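VAO-type flavoprotein oxidase VAO615 (Myceliophthora thermophila, PDB 6F73) probably acts as an oxidoreductase carrying bicovalently bound FAD that, once reduced, reacts rapidly with molecular oxygen, though its substrate remains unidentified. Local coordinates at residues G121-Y126 with K162-G167; V58-V63 with V92-D97; G156-G161 with Y516-N521. All blocks are in the same frame, centred on the assembly; numbering follows the deposited sequence.

Contact 1 (G121-Y126 with K162-G167). With FAD (flavin-adenine dinucleotide), chain E; NAG (2-acetamido-2-deoxy-beta-D-glucopyranose), chain C.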
loop_
_atom_site.group_PDB
_atom_site.type_symbol
_atom_site.label_atom_id
_atom_site.label_comp_id
_atom_site.label_asym_id
_atom_site.label_seq_id
_atom_site.Cartn_x
_atom_site.Cartn_y
_atom_site.Cartn_z
ATOM N N GLY A 121 1.560 19.579 12.798
ATOM C CA GLY A 121 0.218 19.209 12.370
ATOM C C GLY A 121 -0.061 17.753 12.665
ATOM O O GLY A 121 -0.046 17.337 13.820
ATOM N N ASN A 122 -0.263 16.973 11.610
ATOM C CA ASN A 122 -0.544 15.548 11.735
ATOM C C ASN A 122 0.686 14.696 12.037
ATOM O O ASN A 122 0.543 13.526 12.373
ATOM C CB ASN A 122 -1.201 15.029 10.451
ATOM C CG ASN A 122 -2.604 15.561 10.252
ATOM O OD1 ASN A 122 -3.371 15.708 11.211
ATOM N ND2 ASN A 122 -2.964 15.820 8.997
ATOM N N TYR A 123 1.885 15.260 11.881
ATOM C CA TYR A 123 3.127 14.521 12.140
ATOM C C TYR A 123 3.275 14.229 13.625
ATOM O O TYR A 123 2.814 15.015 14.461
ATOM C CB TYR A 123 4.342 15.305 11.636
ATOM C CG TYR A 123 4.539 15.305 10.139
ATOM C CD1 TYR A 123 3.562 14.822 9.255
ATOM C CD2 TYR A 123 5.713 15.800 9.596
ATOM C CE1 TYR A 123 3.771 14.824 7.891
ATOM C CE2 TYR A 123 5.924 15.812 8.226
ATOM C CZ TYR A 123 4.957 15.320 7.373
ATOM O OH TYR A 123 5.170 15.310 6.003
ATOM N N PRO A 124 3.918 13.095 13.961
ATOM C CA PRO A 124 4.150 12.778 15.366
ATOM C C PRO A 124 5.140 13.750 16.007
ATOM O O PRO A 124 5.988 14.326 15.313
ATOM C CB PRO A 124 4.740 11.372 15.314
ATOM C CG PRO A 124 5.420 11.308 14.001
ATOM C CD PRO A 124 4.554 12.106 13.075
ATOM N N SER A 125 5.020 13.929 17.320
ATOM C CA SER A 125 5.922 14.820 18.046
ATOM C C SER A 125 7.332 14.241 18.230
ATOM O O SER A 125 8.325 14.991 18.227
ATOM C CB SER A 125 5.317 15.201 19.390
ATOM O OG SER A 125 4.118 15.931 19.208
ATOM N N TYR A 126 7.421 12.922 18.403
ATOM C CA TYR A 126 8.707 12.224 18.550
ATOM C C TYR A 126 8.696 10.928 17.752
ATOM O O TYR A 126 7.641 10.301 17.562
ATOM C CB TYR A 126 9.018 11.913 20.024
ATOM C CG TYR A 126 9.288 13.139 20.881
ATOM C CD1 TYR A 126 10.552 13.715 20.940
ATOM C CD2 TYR A 126 8.276 13.709 21.651
ATOM C CE1 TYR A 126 10.794 14.842 21.730
ATOM C CE2 TYR A 126 8.501 14.842 22.420
ATOM C CZ TYR A 126 9.757 15.414 22.451
ATOM O OH TYR A 126 9.978 16.524 23.238
ATOM N N LYS A 162 -2.568 6.401 8.022
ATOM C CA LYS A 162 -2.481 5.455 9.142
ATOM C C LYS A 162 -1.077 5.347 9.739
ATOM O O LYS A 162 -0.910 4.711 10.783
ATOM C CB LYS A 162 -2.951 4.067 8.701
ATOM C CG LYS A 162 -4.394 4.022 8.220
ATOM C CD LYS A 162 -4.687 2.795 7.372
ATOM C CE LYS A 162 -4.650 1.524 8.194
ATOM N NZ LYS A 162 -5.131 0.383 7.388
ATOM N N SER A 163 -0.076 5.942 9.089
ATOM C CA SER A 163 1.302 5.916 9.604
ATOM C C SER A 163 1.761 7.281 10.150
ATOM O O SER A 163 2.960 7.543 10.278
ATOM C CB SER A 163 2.241 5.405 8.510
ATOM O OG SER A 163 2.333 6.300 7.419
ATOM N N THR A 164 0.793 8.145 10.472
ATOM C CA THR A 164 1.070 9.392 11.177
ATOM C C THR A 164 -0.060 9.706 12.155
ATOM O O THR A 164 -1.127 9.080 12.115
ATOM C CB THR A 164 1.301 10.554 10.191
ATOM O OG1 THR A 164 1.889 11.651 10.885
ATOM C CG2 THR A 164 0.007 11.014 9.527
ATOM N N GLY A 165 0.184 10.682 13.023
ATOM C CA GLY A 165 -0.811 11.078 14.024
ATOM C C GLY A 165 -0.317 12.176 14.940
ATOM O O GLY A 165 0.833 12.130 15.394
ATOM N N LYS A 166 -1.185 13.160 15.193
ATOM C CA LYS A 166 -0.858 14.336 16.008
ATOM C C LYS A 166 -0.500 13.960 17.441
ATOM O O LYS A 166 -1.212 13.191 18.078
ATOM C CB LYS A 166 -2.036 15.317 16.023
ATOM C CG LYS A 166 -1.844 16.541 16.909
ATOM C CD LYS A 166 -2.967 17.568 16.742
ATOM C CE LYS A 166 -2.487 18.979 17.068
ATOM N NZ LYS A 166 -3.584 19.895 17.474
ATOM N N GLY A 167 0.599 14.521 17.937
ATOM C CA GLY A 167 1.036 14.308 19.317
ATOM C C GLY A 167 1.514 12.906 19.652
ATOM O O GLY A 167 1.645 12.567 20.826
HETATM P PA FAD E . 3.452 2.927 5.890
HETATM O O1A FAD E . 2.605 4.150 5.646
HETATM O O2A FAD E . 4.785 3.134 6.560
HETATM O O5B FAD E . 2.564 1.901 6.748
HETATM C C5B FAD E . 1.311 1.427 6.268
HETATM C C4B FAD E . 0.457 0.866 7.396
HETATM O O4B FAD E . 1.080 -0.324 7.873
HETATM C C3B FAD E . 0.326 1.799 8.589
HETATM O O3B FAD E . -0.954 1.648 9.210
HETATM C C2B FAD E . 1.409 1.337 9.534
HETATM O O2B FAD E . 1.088 1.608 10.897
HETATM C C1B FAD E . 1.450 -0.148 9.239
HETATM N N9A FAD E . 2.788 -0.717 9.487
HETATM C C8A FAD E . 3.891 -0.538 8.739
HETATM N N7A FAD E . 4.937 -1.210 9.268
HETATM C C5A FAD E . 4.499 -1.827 10.370
HETATM C C6A FAD E . 5.088 -2.700 11.394
HETATM N N6A FAD E . 6.393 -3.035 11.312
HETATM N N1A FAD E . 4.283 -3.140 12.396
HETATM C C2A FAD E . 2.975 -2.795 12.466
HETATM N N3A FAD E . 2.378 -2.003 11.559
HETATM C C4A FAD E . 3.077 -1.504 10.510
HETATM N N1 FAD E . -0.289 -1.762 -2.964
HETATM C C2 FAD E . -0.536 -2.850 -3.730
HETATM O O2 FAD E . -1.167 -3.795 -3.218
HETATM N N3 FAD E . -0.114 -2.943 -5.005
HETATM C C4 FAD E . 0.577 -1.970 -5.613
HETATM O O4 FAD E . 0.941 -2.118 -6.797
HETATM C C4X FAD E . 0.894 -0.737 -4.844
HETATM N N5 FAD E . 1.583 0.298 -5.368
HETATM C C5X FAD E . 1.853 1.413 -4.637
HETATM C C6 FAD E . 2.580 2.468 -5.212
HETATM C C7 FAD E . 2.865 3.629 -4.466
HETATM C C7M FAD E . 3.635 4.749 -5.135
HETATM C C8 FAD E . 2.376 3.725 -3.041
HETATM C C8M FAD E . 2.656 4.838 -2.036
HETATM C C9 FAD E . 1.675 2.664 -2.486
HETATM C C9A FAD E . 1.379 1.512 -3.215
HETATM N N10 FAD E . 0.671 0.425 -2.638
HETATM C C10 FAD E . 0.400 -0.699 -3.443
HETATM C "C1'" FAD E . 0.098 0.472 -1.284
HETATM C "C2'" FAD E . 0.833 -0.074 -0.100
HETATM O "O2'" FAD E . 0.677 -1.489 -0.181
HETATM C "C3'" FAD E . 0.148 0.480 1.150
HETATM O "O3'" FAD E . 0.141 1.919 1.169
HETATM C "C4'" FAD E . 0.787 -0.038 2.430
HETATM O "O4'" FAD E . -0.161 0.070 3.500
HETATM C "C5'" FAD E . 2.020 0.767 2.771
HETATM O "O5'" FAD E . 2.931 -0.019 3.519
HETATM P P FAD E . 4.213 0.703 4.151
HETATM O O1P FAD E . 5.212 0.781 3.023
HETATM O O2P FAD E . 4.560 -0.038 5.416
HETATM O O3P FAD E . 3.711 2.212 4.458
HETATM C C1 NAG C . -6.354 19.848 7.825
HETATM C C2 NAG C . -7.065 18.545 8.198
HETATM C C3 NAG C . -8.545 18.756 8.510
HETATM C C4 NAG C . -8.760 19.872 9.540
HETATM C C5 NAG C . -7.924 21.099 9.156
HETATM C C6 NAG C . -8.003 22.170 10.240
HETATM C C7 NAG C . -6.355 16.375 7.298
HETATM C C8 NAG C . -6.341 15.502 6.077
HETATM N N2 NAG C . -6.949 17.560 7.135
HETATM O O3 NAG C . -9.061 17.509 8.993
HETATM O O4 NAG C . -10.153 20.258 9.620
HETATM O O5 NAG C . -6.548 20.745 8.927
HETATM O O6 NAG C . -6.990 23.161 10.036
HETATM O O7 NAG C . -5.851 16.005 8.350
HETATM O O HOH W 1 -3.499 13.445 13.289
HETATM O O HOH W 2 2.660 16.032 16.922
#
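Thr-164 donates its hydroxyl proton to the backbone oxygen of Asn-122, with OG1 2.7 Å from O. The hydroxyl comes in from above the carbonyl plane, 47° out of it, so no lone pair is met squarely. With OG1 opposite the backbone N (chi1 -166°), it reaches across to 121-126, where it also sits 3.4 Å from Tyr-123 CA and touches Pro-124 CD.

The side chain of Asn-122 runs from this bond to the sugar. Its CB lies alongside the Thr-164 methyl, 4.3 Å from CG2. CG then turns the amide away from the backbone carbonyl carbon. OD1 accepts from a water that itself accepts from Lys-166 N, a one-water bridge back to the other loop. ND2 donates to O7 of an N-acetylglucosamine at 3.0 Å with an N-H...O angle of 157°, and to Phe-103 O. Bonds at both ends fix the rotation of the amide.

Farther along, Pro-124 CA makes a C-H...O contact with Gly-165 O at 3.4 Å. A second water accepts from Gly-167 N, donates to Tyr-123 O and is hydrogen-bonded to Ser-125 OG. Lys-166 passes its CB by Gly-121 O at 3.6 Å and sends NZ on to Thr-568 O.

These are the loops that lead into the neighbouring parallel strands 126-129 and 169-172 of the FAD-binding domain. Ser-163 OG, on the second loop, donates to phosphate oxygen O1A of FAD. Before the strands begin, a hydroxyl and two bridging waters thus satisfy backbone groups of both loops: the Asn-122 and Tyr-123 carbonyls and the Lys-166 and Gly-167 N-H groups.

Contact 2 (V58-V63 with V92-D97)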
loop_
_atom_site.group_PDB
_atom_site.type_symbol
_atom_site.label_atom_id
_atom_site.label_comp_id
_atom_site.label_asym_id
_atom_site.label_seq_id
_atom_site.Cartn_x
_atom_site.Cartn_y
_atom_site.Cartn_z
ATOM N N VAL A 58 11.393 16.834 13.039
ATOM C CA VAL A 58 11.665 17.994 12.209
ATOM C C VAL A 58 11.216 17.611 10.806
ATOM O O VAL A 58 11.881 16.809 10.139
ATOM C CB VAL A 58 13.158 18.376 12.236
ATOM C CG1 VAL A 58 13.460 19.459 11.206
ATOM C CG2 VAL A 58 13.561 18.850 13.629
ATOM N N PRO A 59 10.073 18.161 10.357
ATOM C CA PRO A 59 9.622 17.839 9.004
ATOM C C PRO A 59 10.688 18.169 7.972
ATOM O O PRO A 59 11.374 19.173 8.103
ATOM C CB PRO A 59 8.400 18.730 8.805
ATOM C CG PRO A 59 7.934 19.060 10.169
ATOM C CD PRO A 59 9.157 19.091 11.031
ATOM N N GLN A 60 10.826 17.308 6.974
ATOM C CA GLN A 60 11.808 17.470 5.904
ATOM C C GLN A 60 11.760 18.848 5.238
ATOM O O GLN A 60 12.801 19.375 4.851
ATOM C CB GLN A 60 11.620 16.376 4.846
ATOM C CG GLN A 60 12.680 16.379 3.762
ATOM C CD GLN A 60 12.682 15.109 2.958
ATOM O OE1 GLN A 60 11.713 14.802 2.262
ATOM N NE2 GLN A 60 13.777 14.362 3.043
ATOM N N ALA A 61 10.558 19.419 5.120
ATOM C CA ALA A 61 10.364 20.726 4.484
ATOM C C ALA A 61 10.570 21.933 5.411
ATOM O O ALA A 61 10.238 23.034 5.033
ATOM C CB ALA A 61 8.990 20.791 3.832
ATOM N N SER A 62 11.121 21.736 6.609
ATOM C CA SER A 62 11.529 22.856 7.458
ATOM C C SER A 62 12.523 23.782 6.750
ATOM O O SER A 62 12.488 24.991 6.972
ATOM C CB SER A 62 12.146 22.357 8.767
ATOM O OG SER A 62 13.361 21.660 8.508
ATOM N N VAL A 63 13.373 23.228 5.886
ATOM C CA VAL A 63 14.289 24.031 5.053
ATOM C C VAL A 63 13.607 25.049 4.125
ATOM O O VAL A 63 14.279 25.911 3.561
ATOM C CB VAL A 63 15.247 23.166 4.192
ATOM C CG1 VAL A 63 16.095 22.248 5.059
ATOM C CG2 VAL A 63 14.496 22.376 3.142
ATOM N N VAL A 92 11.091 9.126 1.835
ATOM C CA VAL A 92 10.901 7.929 2.663
ATOM C C VAL A 92 11.962 7.839 3.786
ATOM O O VAL A 92 11.650 7.401 4.891
ATOM C CB VAL A 92 10.871 6.651 1.776
ATOM C CG1 VAL A 92 10.946 5.376 2.602
ATOM C CG2 VAL A 92 9.607 6.633 0.920
ATOM N N ASN A 93 13.193 8.289 3.511
ATOM C CA ASN A 93 14.270 8.325 4.521
ATOM C C ASN A 93 14.061 9.304 5.671
ATOM O O ASN A 93 14.767 9.207 6.677
ATOM C CB ASN A 93 15.626 8.640 3.874
ATOM C CG ASN A 93 16.202 7.469 3.111
ATOM O OD1 ASN A 93 15.705 6.347 3.192
ATOM N ND2 ASN A 93 17.265 7.724 2.359
ATOM N N ALA A 94 13.130 10.250 5.529
ATOM C CA ALA A 94 12.850 11.228 6.593
ATOM C C ALA A 94 12.064 10.613 7.776
ATOM O O ALA A 94 11.017 9.999 7.557
ATOM C CB ALA A 94 12.105 12.428 6.030
ATOM N N PRO A 95 12.551 10.807 9.027
ATOM C CA PRO A 95 11.945 10.164 10.204
ATOM C C PRO A 95 10.453 10.418 10.420
ATOM O O PRO A 95 9.688 9.464 10.595
ATOM C CB PRO A 95 12.744 10.741 11.380
ATOM C CG PRO A 95 14.036 11.173 10.802
ATOM C CD PRO A 95 13.765 11.570 9.388
ATOM N N GLY A 96 10.053 11.683 10.421
ATOM C CA GLY A 96 8.703 12.063 10.822
ATOM C C GLY A 96 7.705 12.296 9.705
ATOM O O GLY A 96 6.543 12.625 9.978
ATOM N N ASP A 97 8.141 12.124 8.457
ATOM C CA ASP A 97 7.346 12.517 7.295
ATOM C C ASP A 97 6.448 11.419 6.779
ATOM O O ASP A 97 6.628 10.237 7.071
ATOM C CB ASP A 97 8.239 13.008 6.136
ATOM C CG ASP A 97 8.526 14.484 6.215
ATOM O OD1 ASP A 97 9.320 14.863 7.091
ATOM O OD2 ASP A 97 7.956 15.268 5.418
HETATM O O HOH W 3 7.844 17.951 5.706
#
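Gln-60 and Asp-97 bring the two flat groups of this contact. The Ala-94 methyl stands over one face of the Gln-60 amide, its CB 3.9 Å from NE2, while NE2 donates to Thr-90 O, just before 92-97. A chi1 of -174° and an extended chain beyond CG carry the amide over to this methyl. The Asp-97 carboxylate has Gln-60 CB over one face, 3.6 Å from OD1, and Tyr-123 OH approaches OD2 from the opposite face as a hydrogen-bond partner.

Near the rim of the carboxylate, Gln-60 N donates to Asp-97 OD1 at 2.9 Å. The bond is nearly straight (170° at the hydrogen) and meets the syn side, 20° out of the plane. Pro-59 CA packs against the same oxygen, 3.6 Å from OD1. OD2 accepts from a water at 2.7 Å, and this water in turn accepts from Ala-61 N. One buried carboxylate therefore serves two successive backbone N-H groups, one directly and one through water. With an alanine here in place of Asp-97, Gln-60 N would probably lose its acceptor, and Tyr-123 OH and the bridging water each a partner.

Each loop has further bonds of its own. Ser-62 N donates to Pro-59 O, closing a turn, and Lys-153 NZ gathers the carbonyls of Ala-94, Pro-95 and Asp-97. In the fold, the carboxylate ties the loop after strand 54-56, an outermost strand of the four-stranded mixed sheet that also holds 126-129, 169-172 and 150-153, to the loop after helix 89-92.

Contact 3 (G156-G161 with Y516-N521). With FAD (flavin-adenine dinucleotide), chain E.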
loop_
_atom_site.group_PDB
_atom_site.type_symbol
_atom_site.label_atom_id
_atom_site.label_comp_id
_atom_site.label_asym_id
_atom_site.label_seq_id
_atom_site.Cartn_x
_atom_site.Cartn_y
_atom_site.Cartn_z
ATOM N N GLY A 156 5.867 5.684 5.128
ATOM C CA GLY A 156 4.960 6.816 4.969
ATOM C C GLY A 156 4.078 6.747 3.725
ATOM O O GLY A 156 3.444 7.740 3.382
ATOM N N HIS A 157 3.999 5.582 3.071
ATOM C CA HIS A 157 3.169 5.438 1.861
ATOM C C HIS A 157 1.665 5.539 2.078
ATOM O O HIS A 157 0.939 5.809 1.128
ATOM C CB HIS A 157 3.430 4.112 1.125
ATOM C CG HIS A 157 4.299 4.257 -0.082
ATOM N ND1 HIS A 157 3.840 4.761 -1.303
ATOM C CD2 HIS A 157 5.601 3.922 -0.257
ATOM C CE1 HIS A 157 4.885 4.788 -2.133
ATOM N NE2 HIS A 157 5.935 4.248 -1.540
ATOM N N ASP A 158 1.193 5.304 3.297
ATOM C CA ASP A 158 -0.229 5.044 3.498
ATOM C C ASP A 158 -1.150 6.151 3.005
ATOM O O ASP A 158 -1.027 7.308 3.428
ATOM C CB ASP A 158 -0.568 4.775 4.963
ATOM C CG ASP A 158 -1.866 4.041 5.103
ATOM O OD1 ASP A 158 -1.871 2.801 4.906
ATOM O OD2 ASP A 158 -2.883 4.715 5.358
ATOM N N TYR A 159 -2.075 5.761 2.130
ATOM C CA TYR A 159 -3.059 6.678 1.546
ATOM C C TYR A 159 -4.115 7.171 2.541
ATOM O O TYR A 159 -4.726 8.222 2.302
ATOM C CB TYR A 159 -3.766 6.018 0.359
ATOM C CG TYR A 159 -2.875 5.774 -0.839
ATOM C CD1 TYR A 159 -2.406 6.833 -1.618
ATOM C CD2 TYR A 159 -2.510 4.478 -1.206
ATOM C CE1 TYR A 159 -1.590 6.604 -2.719
ATOM C CE2 TYR A 159 -1.707 4.241 -2.307
ATOM C CZ TYR A 159 -1.252 5.302 -3.063
ATOM O OH TYR A 159 -0.446 5.054 -4.144
ATOM N N LEU A 160 -4.331 6.421 3.630
ATOM C CA LEU A 160 -5.322 6.777 4.658
ATOM C C LEU A 160 -4.755 7.539 5.875
ATOM O O LEU A 160 -5.498 7.843 6.815
ATOM C CB LEU A 160 -6.081 5.519 5.124
ATOM C CG LEU A 160 -6.899 4.804 4.032
ATOM C CD1 LEU A 160 -6.075 3.742 3.295
ATOM C CD2 LEU A 160 -8.160 4.171 4.612
ATOM N N GLY A 161 -3.463 7.875 5.854
ATOM C CA GLY A 161 -2.833 8.589 6.974
ATOM C C GLY A 161 -2.588 7.714 8.209
ATOM O O GLY A 161 -2.390 8.220 9.313
ATOM N N TYR A 516 -10.191 -2.513 -1.379
ATOM C CA TYR A 516 -8.881 -2.871 -0.869
ATOM C C TYR A 516 -8.480 -1.882 0.214
ATOM O O TYR A 516 -8.333 -0.691 -0.051
ATOM C CB TYR A 516 -7.874 -2.861 -2.013
ATOM C CG TYR A 516 -6.450 -3.224 -1.658
ATOM C CD1 TYR A 516 -6.141 -4.100 -0.611
ATOM C CD2 TYR A 516 -5.398 -2.714 -2.412
ATOM C CE1 TYR A 516 -4.829 -4.428 -0.313
ATOM C CE2 TYR A 516 -4.087 -3.041 -2.125
ATOM C CZ TYR A 516 -3.810 -3.905 -1.083
ATOM O OH TYR A 516 -2.517 -4.216 -0.801
ATOM N N LEU A 517 -8.302 -2.388 1.436
ATOM C CA LEU A 517 -8.091 -1.543 2.624
ATOM C C LEU A 517 -6.849 -0.649 2.530
ATOM O O LEU A 517 -6.801 0.381 3.197
ATOM C CB LEU A 517 -8.054 -2.396 3.910
ATOM C CG LEU A 517 -6.857 -3.355 4.101
ATOM C CD1 LEU A 517 -5.625 -2.655 4.669
ATOM C CD2 LEU A 517 -7.250 -4.543 4.972
ATOM N N ASN A 518 -5.868 -1.039 1.712
ATOM C CA ASN A 518 -4.670 -0.213 1.471
ATOM C C ASN A 518 -4.860 0.935 0.481
ATOM O O ASN A 518 -4.031 1.836 0.435
ATOM C CB ASN A 518 -3.500 -1.081 0.975
ATOM C CG ASN A 518 -2.714 -1.737 2.112
ATOM O OD1 ASN A 518 -2.622 -1.204 3.215
ATOM N ND2 ASN A 518 -2.102 -2.884 1.826
ATOM N N GLU A 519 -5.930 0.898 -0.315
ATOM C CA GLU A 519 -6.150 1.872 -1.389
ATOM C C GLU A 519 -7.580 2.388 -1.302
ATOM O O GLU A 519 -8.476 1.958 -2.019
ATOM C CB GLU A 519 -5.827 1.234 -2.742
ATOM C CG GLU A 519 -4.350 0.866 -2.860
ATOM C CD GLU A 519 -3.945 0.307 -4.209
ATOM O OE1 GLU A 519 -4.825 -0.042 -5.022
ATOM O OE2 GLU A 519 -2.726 0.167 -4.424
ATOM N N ALA A 520 -7.770 3.303 -0.364
ATOM C CA ALA A 520 -9.074 3.867 -0.080
ATOM C C ALA A 520 -8.922 5.202 0.631
ATOM O O ALA A 520 -7.813 5.616 0.989
ATOM C CB ALA A 520 -9.888 2.895 0.768
ATOM N N ASN A 521 -10.045 5.880 0.805
ATOM C CA ASN A 521 -10.063 7.194 1.397
ATOM C C ASN A 521 -10.347 7.078 2.887
ATOM O O ASN A 521 -11.246 6.345 3.294
ATOM C CB ASN A 521 -11.150 8.020 0.735
ATOM C CG ASN A 521 -11.052 9.483 1.081
ATOM O OD1 ASN A 521 -11.391 9.888 2.193
ATOM N ND2 ASN A 521 -10.564 10.284 0.140
HETATM P PA FAD E . 3.452 2.927 5.890
HETATM O O1A FAD E . 2.605 4.150 5.646
HETATM O O2A FAD E . 4.785 3.134 6.560
HETATM O O5B FAD E . 2.564 1.901 6.748
HETATM C C5B FAD E . 1.311 1.427 6.268
HETATM C C4B FAD E . 0.457 0.866 7.396
HETATM O O4B FAD E . 1.080 -0.324 7.873
HETATM C C3B FAD E . 0.326 1.799 8.589
HETATM O O3B FAD E . -0.954 1.648 9.210
HETATM C C2B FAD E . 1.409 1.337 9.534
HETATM O O2B FAD E . 1.088 1.608 10.897
HETATM C C1B FAD E . 1.450 -0.148 9.239
HETATM N N9A FAD E . 2.788 -0.717 9.487
HETATM C C8A FAD E . 3.891 -0.538 8.739
HETATM N N7A FAD E . 4.937 -1.210 9.268
HETATM C C5A FAD E . 4.499 -1.827 10.370
HETATM C C6A FAD E . 5.088 -2.700 11.394
HETATM N N6A FAD E . 6.393 -3.035 11.312
HETATM N N1A FAD E . 4.283 -3.140 12.396
HETATM C C2A FAD E . 2.975 -2.795 12.466
HETATM N N3A FAD E . 2.378 -2.003 11.559
HETATM C C4A FAD E . 3.077 -1.504 10.510
HETATM N N1 FAD E . -0.289 -1.762 -2.964
HETATM C C2 FAD E . -0.536 -2.850 -3.730
HETATM O O2 FAD E . -1.167 -3.795 -3.218
HETATM N N3 FAD E . -0.114 -2.943 -5.005
HETATM C C4 FAD E . 0.577 -1.970 -5.613
HETATM O O4 FAD E . 0.941 -2.118 -6.797
HETATM C C4X FAD E . 0.894 -0.737 -4.844
HETATM N N5 FAD E . 1.583 0.298 -5.368
HETATM C C5X FAD E . 1.853 1.413 -4.637
HETATM C C6 FAD E . 2.580 2.468 -5.212
HETATM C C7 FAD E . 2.865 3.629 -4.466
HETATM C C7M FAD E . 3.635 4.749 -5.135
HETATM C C8 FAD E . 2.376 3.725 -3.041
HETATM C C8M FAD E . 2.656 4.838 -2.036
HETATM C C9 FAD E . 1.675 2.664 -2.486
HETATM C C9A FAD E . 1.379 1.512 -3.215
HETATM N N10 FAD E . 0.671 0.425 -2.638
HETATM C C10 FAD E . 0.400 -0.699 -3.443
HETATM C "C1'" FAD E . 0.098 0.472 -1.284
HETATM C "C2'" FAD E . 0.833 -0.074 -0.100
HETATM O "O2'" FAD E . 0.677 -1.489 -0.181
HETATM C "C3'" FAD E . 0.148 0.480 1.150
HETATM O "O3'" FAD E . 0.141 1.919 1.169
HETATM C "C4'" FAD E . 0.787 -0.038 2.430
HETATM O "O4'" FAD E . -0.161 0.070 3.500
HETATM C "C5'" FAD E . 2.020 0.767 2.771
HETATM O "O5'" FAD E . 2.931 -0.019 3.519
HETATM P P FAD E . 4.213 0.703 4.151
HETATM O O1P FAD E . 5.212 0.781 3.023
HETATM O O2P FAD E . 4.560 -0.038 5.416
HETATM O O3P FAD E . 3.711 2.212 4.458
HETATM O O HOH W 4 -3.198 0.417 5.398
HETATM O O HOH W 5 -2.220 2.522 2.277
#
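Leu-160 packs tightly into the backbone of 516-521, whereas Asp-158 and Asn-518 meet mainly through water. On the tight side, Leu-160 CG lies 3.3 Å from Ala-520 O and its CD1 3.4 Å from Leu-517 O, while CD2 faces the Ala-520 methyl. The Tyr-159 ring turns its edge to the other loop, CD2 3.5 Å from Asn-518 O and near the ring plane; His-157 O lies over one face. No direct hydrogen bond crosses between the loops.

The looser side is wet but still buried. Asp-158 OD1 and Asn-518 OD1 stand 4.4 Å apart, with one water close to both. Another water accepts from Tyr-159 N, donates to Asn-518 O and to Asp-158 OD1 (the latter weakly), and is hydrogen-bonded to ribityl O3' of FAD. In Asp-158 a chi1 of -159° swings CG away from N; OD2 takes the N-H of Leu-160 in an Asx turn, with Lys-162 N as second donor, and OD1 faces the waters.

FAD is bound by both loops. His-157 ND1 is covalently joined to C8M, Cys-222 making the other link to the flavin, and Gly-156 N and Asp-158 N bond the phosphate oxygens O2A and O1A. From the other loop, Asn-518 OD1 accepts from FAD O4' at 2.8 Å. Its ND2 donates in the amide plane to Tyr-516 OH at 3.0 Å (174°), and that hydroxyl donates to flavin O2 at 2.8 Å. Chemically, the FAD-binding loop and the berberine-like segment are united by cofactor and water on one side and by a leucine packed on backbone carbonyls on the other.

In the fold
Contacts 1 and 2 lie 12 Å apart, centre to centre, and touch through Tyr-123, whose OH is 2.8 Å from Asp-97 OD2 and whose CD2 is 3.3 Å from Gly-96 O. Contact 1 shares FAD with contact 3, its centre 16 Å away. Their second and first segments, 162-167 and 156-161, follow each other directly, and Ser-163 OG packs 3.6 Å from Gly-156 CA. Contact 3 lies at the flavin and contact 1 reaches the adenosine phosphate through Ser-163, while contact 2 is one step further from the cofactor: its centre is 20 Å from that of contact 3, without touching it, and the side chain of Asp-97 is about 10 Å from FAD.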